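Local coordinates for phytase (Debaryomyces castellii, PDB 2GFI), which probably releases phosphate from phytate (inositol hexakisphosphate), as a 3-phytase of the histidine acid phosphatase family, at residues R167-Q170 and T171-Y174; M138-G141 and I142-T146; I274-N277 and E278-I281. All coordinates share one frame; numbering follows the deposited sequence.

Interaction 1 of 3, residues R167-Q170 and T171-Y174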
loop_
_atom_site.group_PDB
_atom_site.type_symbol
_atom_site.label_atom_id
_atom_site.label_comp_id
_atom_site.label_asym_id
_atom_site.label_seq_id
_atom_site.Cartn_x
_atom_site.Cartn_y
_atom_site.Cartn_z
ATOM N N ARG A 167 -28.420 17.225 5.368
ATOM C CA ARG A 167 -27.141 16.571 5.110
ATOM C C ARG A 167 -26.236 17.482 4.249
ATOM O O ARG A 167 -25.053 17.546 4.488
ATOM C CB ARG A 167 -27.346 15.167 4.462
ATOM C CG ARG A 167 -28.060 15.203 3.143
ATOM C CD ARG A 167 -28.044 13.915 2.290
ATOM N NE ARG A 167 -29.228 13.223 2.659
ATOM C CZ ARG A 167 -30.216 12.831 1.887
ATOM N NH1 ARG A 167 -30.222 12.951 0.579
ATOM N NH2 ARG A 167 -31.207 12.235 2.481
ATOM N N VAL A 168 -26.810 18.174 3.255
ATOM C CA VAL A 168 -26.060 19.044 2.356
ATOM C C VAL A 168 -25.520 20.239 3.152
ATOM O O VAL A 168 -24.335 20.636 3.054
ATOM C CB VAL A 168 -26.950 19.563 1.221
ATOM C CG1 VAL A 168 -26.280 20.656 0.466
ATOM C CG2 VAL A 168 -27.331 18.443 0.236
ATOM N N TYR A 169 -26.412 20.802 3.951
ATOM C CA TYR A 169 -26.106 21.960 4.713
ATOM C C TYR A 169 -25.004 21.620 5.706
ATOM O O TYR A 169 -24.072 22.411 5.922
ATOM C CB TYR A 169 -27.347 22.470 5.460
ATOM C CG TYR A 169 -26.968 23.530 6.461
ATOM C CD1 TYR A 169 -26.768 24.865 6.069
ATOM C CD2 TYR A 169 -26.760 23.199 7.785
ATOM C CE1 TYR A 169 -26.385 25.844 6.996
ATOM C CE2 TYR A 169 -26.375 24.146 8.690
ATOM C CZ TYR A 169 -26.206 25.458 8.294
ATOM O OH TYR A 169 -25.841 26.357 9.248
ATOM N N GLN A 170 -25.123 20.451 6.318
ATOM C CA GLN A 170 -24.149 20.041 7.318
ATOM C C GLN A 170 -22.789 19.813 6.661
ATOM O O GLN A 170 -21.776 20.223 7.171
ATOM C CB GLN A 170 -24.621 18.806 8.093
ATOM C CG GLN A 170 -23.717 18.496 9.244
ATOM C CD GLN A 170 -24.330 17.517 10.197
ATOM O OE1 GLN A 170 -24.814 16.471 9.771
ATOM N NE2 GLN A 170 -24.288 17.833 11.506
ATOM N N THR A 171 -22.790 19.208 5.497
ATOM C CA THR A 171 -21.586 19.062 4.715
ATOM C C THR A 171 -20.900 20.413 4.554
ATOM O O THR A 171 -19.692 20.521 4.813
ATOM C CB THR A 171 -21.914 18.456 3.382
ATOM O OG1 THR A 171 -22.406 17.143 3.616
ATOM C CG2 THR A 171 -20.638 18.209 2.564
ATOM N N SER A 172 -21.689 21.442 4.203
ATOM C CA SER A 172 -21.118 22.725 3.829
ATOM C C SER A 172 -20.410 23.282 5.035
ATOM O O SER A 172 -19.368 23.893 4.903
ATOM C CB SER A 172 -22.191 23.698 3.285
ATOM O OG SER A 172 -23.009 24.204 4.323
ATOM N N GLN A 173 -20.977 23.022 6.211
ATOM C CA GLN A 173 -20.466 23.547 7.478
ATOM C C GLN A 173 -19.235 22.821 7.928
ATOM O O GLN A 173 -18.329 23.433 8.470
ATOM C CB GLN A 173 -21.532 23.449 8.580
ATOM C CG GLN A 173 -22.740 24.321 8.282
ATOM C CD GLN A 173 -22.328 25.747 8.003
ATOM O OE1 GLN A 173 -22.293 26.178 6.844
ATOM N NE2 GLN A 173 -21.951 26.454 9.038
ATOM N N TYR A 174 -19.202 21.506 7.738
ATOM C CA TYR A 174 -17.995 20.779 8.072
ATOM C C TYR A 174 -16.866 21.160 7.129
ATOM O O TYR A 174 -15.755 21.329 7.564
ATOM C CB TYR A 174 -18.232 19.274 8.077
ATOM C CG TYR A 174 -18.684 18.815 9.426
ATOM C CD1 TYR A 174 -20.026 18.823 9.763
ATOM C CD2 TYR A 174 -17.767 18.388 10.374
ATOM C CE1 TYR A 174 -20.463 18.380 11.023
ATOM C CE2 TYR A 174 -18.176 17.926 11.616
ATOM C CZ TYR A 174 -19.538 17.943 11.938
ATOM O OH TYR A 174 -19.959 17.525 13.186
#
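T171 grips the carbonyl of R167, one turn earlier in helix 166-180, with two donors that reach it from opposite faces of its plane. The backbone T171 N lies 3.0 Å from R167 O, and the hydroxyl T171 OG1 comes closer, at 2.8 Å from R167 O. This second bond depends on the side-chain rotation: OG1 sits beside its own backbone N (chi1 -64°), facing back along the helix. Y169 O also has two donors: the backbone Q173 N, and the hydroxyl S172 OG, which lies 2.6 Å from Y169 O. This side is buried and close-packed: V168, T171 and S172 lie on F330, and V168 and S172 also touch strand 158-163 of the beta-alpha-beta unit that holds the helix.

Y169 and Q173 are partly exposed, and their contact is looser. Q173 CG passes over one face of the Y169 ring, a CH-pi contact 4.0 Å from the ring centroid and 26° off the normal. The bend beyond CG lays the Q173 side-chain amide almost parallel to that ring, 8° between the planes, while OE1 bonds to T191. At the other end Q170 lies beside the buried Y174, Q170 CG 3.7 Å from Y174 CE1, and the polar ends of both bond to D182 of the second subunit, which covers them.

T171 OG1, having donated to R167 O, can accept from G71 N. One hydroxyl thus joins the helix start to the chain beside H70, the predicted nucleophile, on which R167, salt-bridged to E119, also rests.

Interaction 2 of 3, residues M138-G141 and I142-T146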
loop_
_atom_site.group_PDB
_atom_site.type_symbol
_atom_site.label_atom_id
_atom_site.label_comp_id
_atom_site.label_asym_id
_atom_site.label_seq_id
_atom_site.Cartn_x
_atom_site.Cartn_y
_atom_site.Cartn_z
ATOM N N MET A 138 -15.107 17.746 6.387
ATOM C CA MET A 138 -14.095 18.480 7.143
ATOM C C MET A 138 -12.679 18.303 6.549
ATOM O O MET A 138 -11.987 19.281 6.301
ATOM C CB MET A 138 -14.131 18.085 8.625
ATOM C CG MET A 138 -13.289 18.987 9.550
ATOM S SD MET A 138 -13.651 18.888 11.344
ATOM C CE MET A 138 -14.742 20.267 11.497
ATOM N N LYS A 139 -12.255 17.073 6.279
ATOM C CA LYS A 139 -10.901 16.817 5.732
ATOM C C LYS A 139 -10.754 17.462 4.371
ATOM O O LYS A 139 -9.661 17.937 4.020
ATOM C CB LYS A 139 -10.614 15.319 5.588
ATOM C CG LYS A 139 -10.515 14.563 6.858
ATOM C CD LYS A 139 -10.117 13.113 6.554
ATOM C CE LYS A 139 -9.886 12.305 7.828
ATOM N NZ LYS A 139 -10.098 10.856 7.547
ATOM N N HIS A 140 -11.853 17.427 3.594
ATOM C CA HIS A 140 -11.902 18.048 2.293
ATOM C C HIS A 140 -11.688 19.575 2.421
ATOM O O HIS A 140 -10.886 20.148 1.700
ATOM C CB HIS A 140 -13.221 17.746 1.561
ATOM C CG HIS A 140 -13.263 18.291 0.161
ATOM N ND1 HIS A 140 -14.420 18.360 -0.585
ATOM C CD2 HIS A 140 -12.285 18.827 -0.614
ATOM C CE1 HIS A 140 -14.154 18.894 -1.767
ATOM N NE2 HIS A 140 -12.860 19.174 -1.818
ATOM N N GLY A 141 -12.408 20.213 3.331
ATOM C CA GLY A 141 -12.240 21.633 3.589
ATOM C C GLY A 141 -10.786 21.958 3.889
ATOM O O GLY A 141 -10.247 22.860 3.297
ATOM N N ILE A 142 -10.143 21.202 4.782
ATOM C CA ILE A 142 -8.743 21.416 5.115
ATOM C C ILE A 142 -7.860 21.365 3.876
ATOM O O ILE A 142 -7.036 22.228 3.663
ATOM C CB ILE A 142 -8.255 20.343 6.124
ATOM C CG1 ILE A 142 -9.000 20.428 7.469
ATOM C CG2 ILE A 142 -6.730 20.381 6.277
ATOM C CD1 ILE A 142 -8.582 19.290 8.495
ATOM N N ALA A 143 -8.039 20.321 3.078
ATOM C CA ALA A 143 -7.239 20.047 1.907
ATOM C C ALA A 143 -7.449 21.157 0.914
ATOM O O ALA A 143 -6.537 21.564 0.189
ATOM C CB ALA A 143 -7.661 18.691 1.282
ATOM N N PHE A 144 -8.695 21.594 0.845
ATOM C CA PHE A 144 -9.081 22.602 -0.092
ATOM C C PHE A 144 -8.422 23.922 0.311
ATOM O O PHE A 144 -7.915 24.626 -0.534
ATOM C CB PHE A 144 -10.605 22.711 -0.128
ATOM C CG PHE A 144 -11.139 23.499 -1.304
ATOM C CD1 PHE A 144 -11.567 22.840 -2.470
ATOM C CD2 PHE A 144 -11.264 24.905 -1.239
ATOM C CE1 PHE A 144 -12.108 23.556 -3.546
ATOM C CE2 PHE A 144 -11.816 25.610 -2.298
ATOM C CZ PHE A 144 -12.230 24.934 -3.446
ATOM N N ARG A 145 -8.428 24.265 1.597
ATOM C CA ARG A 145 -7.710 25.443 2.038
ATOM C C ARG A 145 -6.244 25.313 1.702
ATOM O O ARG A 145 -5.656 26.252 1.191
ATOM C CB ARG A 145 -7.872 25.722 3.531
ATOM C CG ARG A 145 -6.933 26.848 4.019
ATOM C CD ARG A 145 -7.176 28.276 3.448
ATOM N NE ARG A 145 -8.099 28.810 4.379
ATOM C CZ ARG A 145 -7.907 29.727 5.287
ATOM N NH1 ARG A 145 -6.816 30.475 5.370
ATOM N NH2 ARG A 145 -8.906 29.913 6.097
ATOM N N THR A 146 -5.653 24.154 1.997
ATOM C CA THR A 146 -4.232 23.935 1.692
ATOM C C THR A 146 -3.911 24.200 0.223
ATOM O O THR A 146 -2.945 24.846 -0.057
ATOM C CB THR A 146 -3.764 22.522 2.079
ATOM O OG1 THR A 146 -3.803 22.379 3.489
ATOM C CG2 THR A 146 -2.281 22.384 1.804
#
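H140 and F144 lie side by side one turn apart on helix 133-148, both pointing the same way, with H140 NE2 3.9 Å from F144 CD1. In each, CG is anti to the backbone N (chi1 -176° and -166°), which puts both rings on one flank of the helix. Their planes stand at 77° and the approach is oblique.

Four successive carbonyls here are satisfied by amides four residues on. M138 O takes I142 N at 3.1 Å, and K139 O takes A143 N at 3.0 Å. H140 O receives F144 N at 2.8 Å, and G141 O receives R145 N at 2.9 Å. The series runs on with T146 N to I142 O. I142 CG1 packs 3.4 Å from M138 O, alongside this backbone.

Charged ends find partners beyond the helix. K139 NZ, on a buried residue, bonds to L20 O of the third subunit and Q18 O of the fourth, two carbonyls gathering one ammonium. R145 NH2 makes a weak bond to F179 O.

M138 and I142 face the second subunit, each touching its copy of this helix. Within the chain, the F175 ring of helix 166-180 meets both H140 and F144 edge-to-face, M138 lies on Y174 and R177 of that same helix, and F144 beds down on strands 59-69, 326-331 and 374-382 of the central sheet.

Interaction 3 of 3, residues I274-N277 and E278-I281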
loop_
_atom_site.group_PDB
_atom_site.type_symbol
_atom_site.label_atom_id
_atom_site.label_comp_id
_atom_site.label_asym_id
_atom_site.label_seq_id
_atom_site.Cartn_x
_atom_site.Cartn_y
_atom_site.Cartn_z
ATOM N N ILE A 274 -21.910 -10.918 0.663
ATOM C CA ILE A 274 -22.819 -11.950 0.125
ATOM C C ILE A 274 -22.835 -11.948 -1.397
ATOM O O ILE A 274 -23.437 -12.816 -2.020
ATOM C CB ILE A 274 -24.239 -11.741 0.695
ATOM C CG1 ILE A 274 -24.892 -10.507 0.071
ATOM C CG2 ILE A 274 -24.190 -11.678 2.237
ATOM C CD1 ILE A 274 -26.388 -10.347 0.429
ATOM N N PHE A 275 -22.157 -10.972 -2.003
ATOM C CA PHE A 275 -22.184 -10.873 -3.474
ATOM C C PHE A 275 -20.837 -11.170 -4.112
ATOM O O PHE A 275 -19.768 -10.920 -3.504
ATOM C CB PHE A 275 -22.701 -9.490 -3.917
ATOM C CG PHE A 275 -24.134 -9.250 -3.566
ATOM C CD1 PHE A 275 -25.132 -10.091 -4.077
ATOM C CD2 PHE A 275 -24.493 -8.212 -2.716
ATOM C CE1 PHE A 275 -26.449 -9.896 -3.772
ATOM C CE2 PHE A 275 -25.829 -8.010 -2.396
ATOM C CZ PHE A 275 -26.805 -8.847 -2.932
ATOM N N THR A 276 -20.899 -11.682 -5.333
ATOM C CA THR A 276 -19.714 -11.872 -6.149
ATOM C C THR A 276 -19.414 -10.580 -6.860
ATOM O O THR A 276 -20.308 -9.762 -7.028
ATOM C CB THR A 276 -19.914 -12.982 -7.184
ATOM O OG1 THR A 276 -20.959 -12.615 -8.098
ATOM C CG2 THR A 276 -20.352 -14.317 -6.507
ATOM N N ASN A 277 -18.161 -10.407 -7.303
ATOM C CA ASN A 277 -17.786 -9.244 -8.115
ATOM C C ASN A 277 -18.710 -9.083 -9.312
ATOM O O ASN A 277 -19.137 -7.983 -9.660
ATOM C CB ASN A 277 -16.335 -9.378 -8.602
ATOM C CG ASN A 277 -15.343 -9.167 -7.497
ATOM O OD1 ASN A 277 -15.605 -9.530 -6.340
ATOM N ND2 ASN A 277 -14.206 -8.559 -7.827
ATOM N N GLU A 278 -19.038 -10.205 -9.929
ATOM C CA GLU A 278 -19.862 -10.189 -11.116
ATOM C C GLU A 278 -21.275 -9.631 -10.814
ATOM O O GLU A 278 -21.848 -8.956 -11.634
ATOM C CB GLU A 278 -19.842 -11.579 -11.730
ATOM C CG GLU A 278 -21.010 -11.897 -12.640
ATOM C CD GLU A 278 -20.817 -13.194 -13.401
ATOM O OE1 GLU A 278 -20.248 -14.166 -12.829
ATOM O OE2 GLU A 278 -21.235 -13.224 -14.582
ATOM N N GLU A 279 -21.794 -9.854 -9.608
ATOM C CA GLU A 279 -23.082 -9.311 -9.227
ATOM C C GLU A 279 -22.979 -7.833 -8.941
ATOM O O GLU A 279 -23.833 -7.074 -9.385
ATOM C CB GLU A 279 -23.661 -10.077 -8.035
ATOM C CG GLU A 279 -24.099 -11.464 -8.443
ATOM C CD GLU A 279 -24.049 -12.523 -7.352
ATOM O OE1 GLU A 279 -23.551 -12.283 -6.202
ATOM O OE2 GLU A 279 -24.496 -13.657 -7.688
ATOM N N PHE A 280 -21.944 -7.417 -8.214
ATOM C CA PHE A 280 -21.719 -6.003 -7.970
ATOM C C PHE A 280 -21.605 -5.235 -9.265
ATOM O O PHE A 280 -22.136 -4.130 -9.395
ATOM C CB PHE A 280 -20.399 -5.783 -7.214
ATOM C CG PHE A 280 -20.471 -6.065 -5.769
ATOM C CD1 PHE A 280 -21.280 -5.302 -4.940
ATOM C CD2 PHE A 280 -19.678 -7.059 -5.214
ATOM C CE1 PHE A 280 -21.336 -5.562 -3.551
ATOM C CE2 PHE A 280 -19.723 -7.334 -3.861
ATOM C CZ PHE A 280 -20.562 -6.582 -3.021
ATOM N N ILE A 281 -20.878 -5.790 -10.230
ATOM C CA ILE A 281 -20.659 -5.087 -11.495
ATOM C C ILE A 281 -21.972 -4.888 -12.280
ATOM O O ILE A 281 -22.195 -3.838 -12.918
ATOM C CB ILE A 281 -19.592 -5.850 -12.309
ATOM C CG1 ILE A 281 -18.204 -5.646 -11.682
ATOM C CG2 ILE A 281 -19.624 -5.450 -13.745
ATOM C CD1 ILE A 281 -17.126 -6.641 -12.189
HETATM O O HOH W 1 -21.873 -14.491 -9.419
#
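E279 and T276 hold each other in a capping box at the start of helix 277-295. T276, at the N-cap, accepts from E279 N through OG1 at 3.3 Å, and the glutamate side chain returns the bond to the threonine amide.

The carboxylate reaches that amide because CG of E279 lies beside its own backbone N (chi1 -71°) and the chain then extends toward the preceding loop. Its CB rests 3.5 Å from T276 O. CG follows, 3.4 Å from T276 OG1, and CD passes 3.2 Å from the same oxygen. At the tip, E279 OE1 takes T276 N at 2.9 Å in a nearly straight bond, met from 43° out of the carboxylate plane. OE1 also lies at the edge of the F275 ring, 3.4 Å from F275 CD1, with ring and carboxylate perpendicular. OE2 makes a salt bridge with R237 and receives a weak bond from a water that also bonds T276 OG1.

Behind the box, the F275 ring sets its edge to the face of F280, a T-shaped pair with centroids 5.8 Å apart and planes at 78°. F275 CB sits over that same F280 ring, its CH-pi distance to the centroid being 3.9 Å. F256 of helix 249-266 stacks on F275 and also meets F280.

With an alanine here in place of the glutamate, T276 N would probably lose its acceptor and R237 its carboxylate mate.

The box thus satisfies amides at the opening of the helix, where no preceding turn supplies carbonyls. The buried E279 carboxylate is probably kept anionic by R237 and the T276 amide, while F275, its ring edge at OE1, and F256 pack against the glutamate.

Interactions 1 and 2 lie on two adjacent helices, their centres about 14 Å apart, and touch where Y174 CD2 meets M138 CE at 3.7 Å; both also contact the second subunit. Interaction 1 borders the predicted active site: the R167 side chain is about 3 Å from that of H70, the predicted nucleophile, and about 7 Å from that of D333, the predicted proton donor. Interaction 2 stands further back, the H140 side chain about 11 Å from that of H70. Interaction 3 is remote from these residues, its centre about 32 Å from that of interaction 1 across the chain's centre and about 34 Å from that of interaction 2. Interactions 2 and 3 nevertheless both touch the third subunit.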